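Local coordinates for MarR family transcriptional regulator (Staphylococcus epidermidis, PDB 5HLI), which probably regulates transcription as a dimeric MarR-type, winged helix-turn-helix DNA-binding protein that senses oxidants through disulfide formation, at residues N54-L58 against N59-R63; L45-L48 against T49-E53; N70-T73 against P74-K77. The protein carries 1 engineered substitution. One frame throughout, in Å; residues are numbered along the deposited sequence.

Interaction 1: N54-L58 against N59-R63; sequences NPQTL and NSIGR
Leu58, Gln56 and Ile61 meet where the short strand 56-57 of a winged helix-turn-helix domain runs into helix 58-65, the first helix of the helix-turn-helix, with Thr57 as its N-cap. The evidence for the cap is direct: Ser60 N donates to Thr57 OG1 at 3.0 Å, with an angle of 153° at the hydrogen. The first torsion of Thr57 (64°) holds OG1 between the backbone N and the carbonyl carbon, turned into the opening turn. Regular helical bonding follows, Ile61 N reaching Thr57 O at 3.1 Å and Gly62 N reaching Leu58 O at 3.0 Å. Leu58 meets 59-63 through its backbone and the base of its side chain; its side chain leaves the backbone away from 59-63, and the branch packs on Leu72 and Leu76 of helix 69-81 and on Leu97. Ile61 lies over the strand end instead. Its CG1 comes within 3.3 Å of Thr57 O, and the same atom touches Gln56 CB at 3.8 Å, the two side chains slanting across each other. Gln56 is extended beyond CG, and its NE2 is hydrogen-bonded to Glu53 O and Thr49 OG1, which fixes the turn of the amide. Ser60 OG, anti to its backbone N (170°), donates to Gln56 OE1 at 2.9 Å, a bond to be read with caution because OE1 sits too close to another atom of the model. A water 2.7 Å from Thr57 OG1 also accepts from Arg63 NH2, in the plane of the guanidinium at its edge.

Interaction 2: L45-L48 against T49-E53; sequences LVLL and TLWEE
Leu47 and Trp51, one turn apart on helix 41-52, meet through a CH-pi contact. Leu47 CB sits over the six-membered ring of Trp51, 3.9 Å from its centroid and 11° off the normal. The indole is laid back along the helix because Trp51 CG is anti to the carbonyl carbon (chi1 -73°). This also brings Leu47 O over the same ring system, offset toward the rim and 3.2 Å from Trp51 CG, while Trp51 N donates to that oxygen at 2.8 Å. Leu48 takes another route: its CD2 reaches the ring edge, near the plane, at 4.0 Å from Trp51 CE3. The indole NE1 is bonded to Gly105 O, tying the five-membered ring to helix 103-117. Val46 and Leu50 run side by side, with Val46 CG1 4.0 Å from Leu50 CD1. Thr49 turns OG1 anti to its backbone N (-175°), toward Gln56, which leaves CG2 pressed at 3.1 Å against Val46 O. Near the C-terminal end, a water donates to both Leu48 O and Glu52 OE2. Leu45 and Leu48 pack on Phe17 of the second subunit; the helix itself is the one that precedes the helix-turn-helix in the MarR-type winged-helix domain.

Interaction 3: N70-T73 against P74-K77; sequences NTLT and PMLK. Engineered in segment 74-77: Met75 (natural residue Leu).
Met75, an engineered residue where the natural protein has Leu, folds back over the preceding turn of helix 69-81 and meets Leu72 and Thr71. Its CB lies 3.5 Å from Leu72 O. CG, anti to the carbonyl carbon (chi1 -71°), passes by Thr71 O. Rotation about the CG-SD bond bends the chain (chi3 -87°) and returns the methyl to the helix: CE comes nearest to Thr71 O, at 3.6 Å, and lies 3.7 Å from Leu72 CD2 and 4.0 Å from Thr71 CG2. The Met75 and Thr71 side chains point the same way, whereas Leu72 slants across Met75. Outside the two segments, Met75 also packs on Ser42 and Leu67.

Pro74 marks the backbone of this turn. Having no N-H, it leaves its nitrogen without a bond to the turn before, and the helix is kinked there. Its ring carbon CD instead faces Asn70 O at 3.2 Å, and Thr73 CB is tight against the same carbon at 3.4 Å. Regular bonding resumes at Leu76, whose N donates to Leu72 O at 2.9 Å, and at Lys77, whose N donates to Thr73 O at 3.2 Å, both nearly straight at the hydrogen. In MarR proteins the equivalent helix is the DNA-recognition helix. The chemistry implies a turn joined by a methyl packed against the Leu72 and Thr71 methyls and a backbone carbonyl, and by two backbone bonds after the proline, with no polar side-chain bond linking the two halves.

The three contacts follow the chain in the order interaction 2, interaction 1, interaction 3, on helix 41-52, strand 56-57 with helix 58-65, and helix 69-81, all in the same winged-helix DNA-binding region, of the SarA/Rot type. Centres of interactions 1 and 2 are about 9 Å apart, those of 1 and 3 about 12 Å, and those of 2 and 3 about 15 Å, yet each pair touches. A polar link joins Gln56 and Thr49, Leu58 CD1 lies 3.5 Å from Leu76 CD1, and Val46 CG2 is 3.9 Å from Leu72 CD2. Leu58, Ile61, Val46, Leu72 and Leu76 therefore share one apolar core, which joins the helix-turn-helix to the helix that reaches the second subunit.

Interaction 1: N54-L58 against N59-R63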
loop_
_atom_site.group_PDB
_atom_site.type_symbol
_atom_site.label_atom_id
_atom_site.label_comp_id
_atom_site.label_asym_id
_atom_site.label_seq_id
_atom_site.Cartn_x
_atom_site.Cartn_y
_atom_site.Cartn_z
ATOM N N ASN A 54 9.460 -15.571 22.119
ATOM C CA ASN A 54 9.814 -16.897 21.621
ATOM C C ASN A 54 10.249 -17.780 22.786
ATOM O O ASN A 54 11.087 -17.368 23.585
ATOM C CB ASN A 54 10.929 -16.792 20.576
ATOM C CG ASN A 54 11.543 -18.135 20.228
ATOM O OD1 ASN A 54 10.911 -18.977 19.589
ATOM N ND2 ASN A 54 12.791 -18.335 20.638
ATOM N N PRO A 55 9.680 -18.993 22.897
ATOM C CA PRO A 55 8.685 -19.598 22.004
ATOM C C PRO A 55 7.267 -19.060 22.201
ATOM O O PRO A 55 7.025 -18.253 23.096
ATOM C CB PRO A 55 8.742 -21.076 22.390
ATOM C CG PRO A 55 9.054 -21.042 23.848
ATOM C CD PRO A 55 10.026 -19.895 24.011
ATOM N N GLN A 56 6.350 -19.512 21.347
ATOM C CA GLN A 56 4.933 -19.207 21.458
ATOM C C GLN A 56 4.133 -20.425 21.033
ATOM O O GLN A 56 4.550 -21.182 20.153
ATOM C CB GLN A 56 4.514 -18.020 20.579
ATOM C CG GLN A 56 4.914 -16.659 21.091
ATOM C CD GLN A 56 4.276 -15.553 20.284
ATOM O OE1 GLN A 56 3.059 -15.533 20.099
ATOM N NE2 GLN A 56 5.092 -14.633 19.786
ATOM N N THR A 57 2.974 -20.602 21.655
ATOM C CA THR A 57 2.049 -21.603 21.159
ATOM C C THR A 57 1.388 -21.102 19.879
ATOM O O THR A 57 1.409 -19.910 19.561
ATOM C CB THR A 57 0.987 -21.937 22.206
ATOM O OG1 THR A 57 0.191 -20.775 22.469
ATOM C CG2 THR A 57 1.638 -22.420 23.501
ATOM N N LEU A 58 0.813 -22.043 19.130
ATOM C CA LEU A 58 0.040 -21.681 17.948
ATOM C C LEU A 58 -1.089 -20.719 18.301
ATOM O O LEU A 58 -1.340 -19.749 17.575
ATOM C CB LEU A 58 -0.501 -22.950 17.291
ATOM C CG LEU A 58 -1.633 -22.845 16.270
ATOM C CD1 LEU A 58 -1.192 -22.065 15.063
ATOM C CD2 LEU A 58 -2.087 -24.232 15.860
ATOM N N ASN A 59 -1.770 -20.960 19.423
ATOM C CA ASN A 59 -2.866 -20.083 19.822
ATOM C C ASN A 59 -2.364 -18.692 20.192
ATOM O O ASN A 59 -3.028 -17.690 19.898
ATOM C CB ASN A 59 -3.639 -20.706 20.985
ATOM C CG ASN A 59 -4.495 -21.881 20.551
ATOM O OD1 ASN A 59 -4.894 -21.979 19.388
ATOM N ND2 ASN A 59 -4.783 -22.778 21.485
ATOM N N SER A 60 -1.194 -18.608 20.833
ATOM C CA SER A 60 -0.633 -17.306 21.185
ATOM C C SER A 60 -0.287 -16.497 19.939
ATOM O O SER A 60 -0.494 -15.278 19.903
ATOM C CB SER A 60 0.603 -17.484 22.064
ATOM O OG SER A 60 1.293 -16.257 22.221
ATOM N N ILE A 61 0.248 -17.156 18.911
ATOM C CA ILE A 61 0.520 -16.468 17.651
ATOM C C ILE A 61 -0.780 -15.973 17.032
ATOM O O ILE A 61 -0.846 -14.864 16.489
ATOM C CB ILE A 61 1.292 -17.391 16.691
ATOM C CG1 ILE A 61 2.614 -17.826 17.331
ATOM C CG2 ILE A 61 1.533 -16.697 15.353
ATOM C CD1 ILE A 61 3.417 -18.803 16.493
ATOM N N GLY A 62 -1.833 -16.788 17.112
ATOM C CA GLY A 62 -3.122 -16.375 16.581
ATOM C C GLY A 62 -3.676 -15.146 17.271
ATOM O O GLY A 62 -4.245 -14.265 16.625
ATOM N N ARG A 63 -3.521 -15.067 18.595
ATOM C CA ARG A 63 -3.966 -13.876 19.315
ATOM C C ARG A 63 -3.158 -12.650 18.906
ATOM O O ARG A 63 -3.720 -11.568 18.705
ATOM C CB ARG A 63 -3.874 -14.108 20.823
ATOM C CG ARG A 63 -4.890 -15.110 21.353
ATOM C CD ARG A 63 -4.901 -15.163 22.874
ATOM N NE ARG A 63 -3.712 -15.809 23.423
ATOM C CZ ARG A 63 -3.590 -17.122 23.591
ATOM N NH1 ARG A 63 -4.582 -17.932 23.248
ATOM N NH2 ARG A 63 -2.475 -17.628 24.102
HETATM O O HOH W 1 -1.655 -20.656 24.449
#

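Interaction 2: L45-L48 against T49-E53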
loop_
_atom_site.group_PDB
_atom_site.type_symbol
_atom_site.label_atom_id
_atom_site.label_comp_id
_atom_site.label_asym_id
_atom_site.label_seq_id
_atom_site.Cartn_x
_atom_site.Cartn_y
_atom_site.Cartn_z
ATOM N N LEU A 45 4.827 -11.834 9.256
ATOM C CA LEU A 45 4.095 -11.466 10.465
ATOM C C LEU A 45 4.346 -12.466 11.586
ATOM O O LEU A 45 4.502 -12.076 12.749
ATOM C CB LEU A 45 2.598 -11.364 10.169
ATOM C CG LEU A 45 2.121 -10.216 9.277
ATOM C CD1 LEU A 45 0.609 -10.260 9.139
ATOM C CD2 LEU A 45 2.569 -8.879 9.835
ATOM N N VAL A 46 4.385 -13.759 11.255
ATOM C CA VAL A 46 4.654 -14.785 12.263
ATOM C C VAL A 46 6.067 -14.635 12.812
ATOM O O VAL A 46 6.293 -14.731 14.025
ATOM C CB VAL A 46 4.425 -16.190 11.672
ATOM C CG1 VAL A 46 4.908 -17.269 12.645
ATOM C CG2 VAL A 46 2.950 -16.395 11.332
ATOM N N LEU A 47 7.040 -14.402 11.930
ATOM C CA LEU A 47 8.414 -14.212 12.382
ATOM C C LEU A 47 8.534 -12.980 13.270
ATOM O O LEU A 47 9.288 -12.983 14.250
ATOM C CB LEU A 47 9.346 -14.104 11.176
ATOM C CG LEU A 47 9.479 -15.366 10.317
ATOM C CD1 LEU A 47 10.242 -15.065 9.036
ATOM C CD2 LEU A 47 10.162 -16.482 11.100
ATOM N N LEU A 48 7.782 -11.923 12.953
ATOM C CA LEU A 48 7.878 -10.685 13.722
ATOM C C LEU A 48 7.413 -10.880 15.162
ATOM O O LEU A 48 8.023 -10.340 16.093
ATOM C CB LEU A 48 7.078 -9.576 13.035
ATOM C CG LEU A 48 7.754 -8.966 11.805
ATOM C CD1 LEU A 48 6.809 -8.032 11.063
ATOM C CD2 LEU A 48 9.031 -8.235 12.210
ATOM N N THR A 49 6.341 -11.647 15.375
ATOM C CA THR A 49 5.905 -11.876 16.751
ATOM C C THR A 49 6.839 -12.847 17.467
ATOM O O THR A 49 7.088 -12.701 18.670
ATOM C CB THR A 49 4.451 -12.364 16.798
ATOM O OG1 THR A 49 4.026 -12.452 18.164
ATOM C CG2 THR A 49 4.282 -13.731 16.148
ATOM N N LEU A 50 7.390 -13.827 16.744
ATOM C CA LEU A 50 8.351 -14.736 17.361
ATOM C C LEU A 50 9.619 -13.999 17.771
ATOM O O LEU A 50 10.223 -14.315 18.800
ATOM C CB LEU A 50 8.681 -15.884 16.408
ATOM C CG LEU A 50 7.593 -16.943 16.223
ATOM C CD1 LEU A 50 7.973 -17.906 15.117
ATOM C CD2 LEU A 50 7.360 -17.695 17.522
ATOM N N TRP A 51 10.036 -13.009 16.979
ATOM C CA TRP A 51 11.206 -12.218 17.338
ATOM C C TRP A 51 10.942 -11.311 18.534
ATOM O O TRP A 51 11.896 -10.807 19.135
ATOM C CB TRP A 51 11.672 -11.400 16.132
ATOM C CG TRP A 51 12.332 -12.238 15.075
ATOM C CD1 TRP A 51 13.051 -13.384 15.269
ATOM C CD2 TRP A 51 12.322 -12.007 13.660
ATOM N NE1 TRP A 51 13.495 -13.875 14.066
ATOM C CE2 TRP A 51 13.060 -13.050 13.062
ATOM C CE3 TRP A 51 11.764 -11.020 12.842
ATOM C CZ2 TRP A 51 13.252 -13.134 11.684
ATOM C CZ3 TRP A 51 11.956 -11.107 11.472
ATOM C CH2 TRP A 51 12.695 -12.155 10.909
ATOM N N GLU A 52 9.675 -11.093 18.889
ATOM C CA GLU A 52 9.321 -10.377 20.109
ATOM C C GLU A 52 9.159 -11.315 21.297
ATOM O O GLU A 52 9.595 -10.988 22.406
ATOM C CB GLU A 52 8.028 -9.581 19.906
ATOM C CG GLU A 52 8.139 -8.474 18.871
ATOM C CD GLU A 52 9.117 -7.390 19.286
ATOM O OE1 GLU A 52 8.864 -6.721 20.311
ATOM O OE2 GLU A 52 10.139 -7.209 18.588
ATOM N N GLU A 53 8.539 -12.476 21.087
ATOM C CA GLU A 53 8.300 -13.444 22.151
ATOM C C GLU A 53 8.485 -14.843 21.584
ATOM O O GLU A 53 7.751 -15.252 20.680
ATOM C CB GLU A 53 6.896 -13.281 22.744
ATOM C CG GLU A 53 6.556 -14.301 23.817
ATOM C CD GLU A 53 5.115 -14.209 24.279
ATOM O OE1 GLU A 53 4.395 -13.298 23.816
ATOM O OE2 GLU A 53 4.701 -15.050 25.101
HETATM O O HOH W 2 9.884 -8.111 15.755
#

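Interaction 3: N70-T73 against P74-K77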
loop_
_atom_site.group_PDB
_atom_site.type_symbol
_atom_site.label_atom_id
_atom_site.label_comp_id
_atom_site.label_asym_id
_atom_site.label_seq_id
_atom_site.Cartn_x
_atom_site.Cartn_y
_atom_site.Cartn_z
ATOM N N ASN A 70 -6.496 -22.478 11.919
ATOM C CA ASN A 70 -6.541 -23.089 10.594
ATOM C C ASN A 70 -5.725 -22.287 9.587
ATOM O O ASN A 70 -5.027 -22.864 8.747
ATOM C CB ASN A 70 -7.985 -23.226 10.111
ATOM C CG ASN A 70 -8.669 -24.462 10.666
ATOM O OD1 ASN A 70 -8.014 -25.386 11.150
ATOM N ND2 ASN A 70 -9.995 -24.489 10.586
ATOM N N THR A 71 -5.811 -20.956 9.649
ATOM C CA THR A 71 -5.012 -20.124 8.755
ATOM C C THR A 71 -3.525 -20.288 9.041
ATOM O O THR A 71 -2.710 -20.387 8.115
ATOM C CB THR A 71 -5.429 -18.656 8.888
ATOM O OG1 THR A 71 -6.822 -18.519 8.580
ATOM C CG2 THR A 71 -4.626 -17.771 7.942
ATOM N N LEU A 72 -3.154 -20.345 10.322
ATOM C CA LEU A 72 -1.749 -20.408 10.703
ATOM C C LEU A 72 -1.126 -21.779 10.488
ATOM O O LEU A 72 0.101 -21.869 10.377
ATOM C CB LEU A 72 -1.587 -20.017 12.170
ATOM C CG LEU A 72 -1.787 -18.548 12.521
ATOM C CD1 LEU A 72 -1.873 -18.399 14.020
ATOM C CD2 LEU A 72 -0.643 -17.719 11.967
ATOM N N THR A 73 -1.935 -22.840 10.440
ATOM C CA THR A 73 -1.385 -24.192 10.362
ATOM C C THR A 73 -0.480 -24.398 9.149
ATOM O O THR A 73 0.665 -24.840 9.338
ATOM C CB THR A 73 -2.525 -25.218 10.407
ATOM O OG1 THR A 73 -3.102 -25.237 11.719
ATOM C CG2 THR A 73 -2.018 -26.611 10.057
ATOM N N PRO A 74 -0.893 -24.096 7.911
ATOM C CA PRO A 74 0.048 -24.282 6.791
ATOM C C PRO A 74 1.214 -23.310 6.818
ATOM O O PRO A 74 2.301 -23.650 6.333
ATOM C CB PRO A 74 -0.832 -24.074 5.551
ATOM C CG PRO A 74 -1.931 -23.195 6.021
ATOM C CD PRO A 74 -2.207 -23.627 7.433
ATOM N N MET A 75 1.028 -22.123 7.345
ATOM C CA MET A 75 2.123 -21.197 7.450
ATOM C C MET A 75 3.232 -21.690 8.344
ATOM O O MET A 75 4.356 -21.566 7.988
ATOM C CB MET A 75 1.658 -19.855 7.906
ATOM C CG MET A 75 0.881 -19.199 6.835
ATOM S SD MET A 75 0.777 -17.532 7.281
ATOM C CE MET A 75 -0.643 -17.459 8.314
ATOM N N LEU A 76 2.884 -22.230 9.499
ATOM C CA LEU A 76 3.895 -22.743 10.414
ATOM C C LEU A 76 4.574 -23.983 9.848
ATOM O O LEU A 76 5.787 -24.164 10.013
ATOM C CB LEU A 76 3.266 -23.036 11.775
ATOM C CG LEU A 76 2.936 -21.783 12.590
ATOM C CD1 LEU A 76 2.109 -22.136 13.808
ATOM C CD2 LEU A 76 4.219 -21.068 12.993
ATOM N N LYS A 77 3.813 -24.850 9.175
ATOM C CA LYS A 77 4.426 -25.995 8.509
ATOM C C LYS A 77 5.431 -25.544 7.459
ATOM O O LYS A 77 6.521 -26.119 7.345
ATOM C CB LYS A 77 3.351 -26.878 7.874
ATOM C CG LYS A 77 2.554 -27.712 8.861
ATOM C CD LYS A 77 1.584 -28.624 8.128
ATOM C CE LYS A 77 0.814 -29.513 9.092
ATOM N NZ LYS A 77 -0.142 -30.391 8.364
#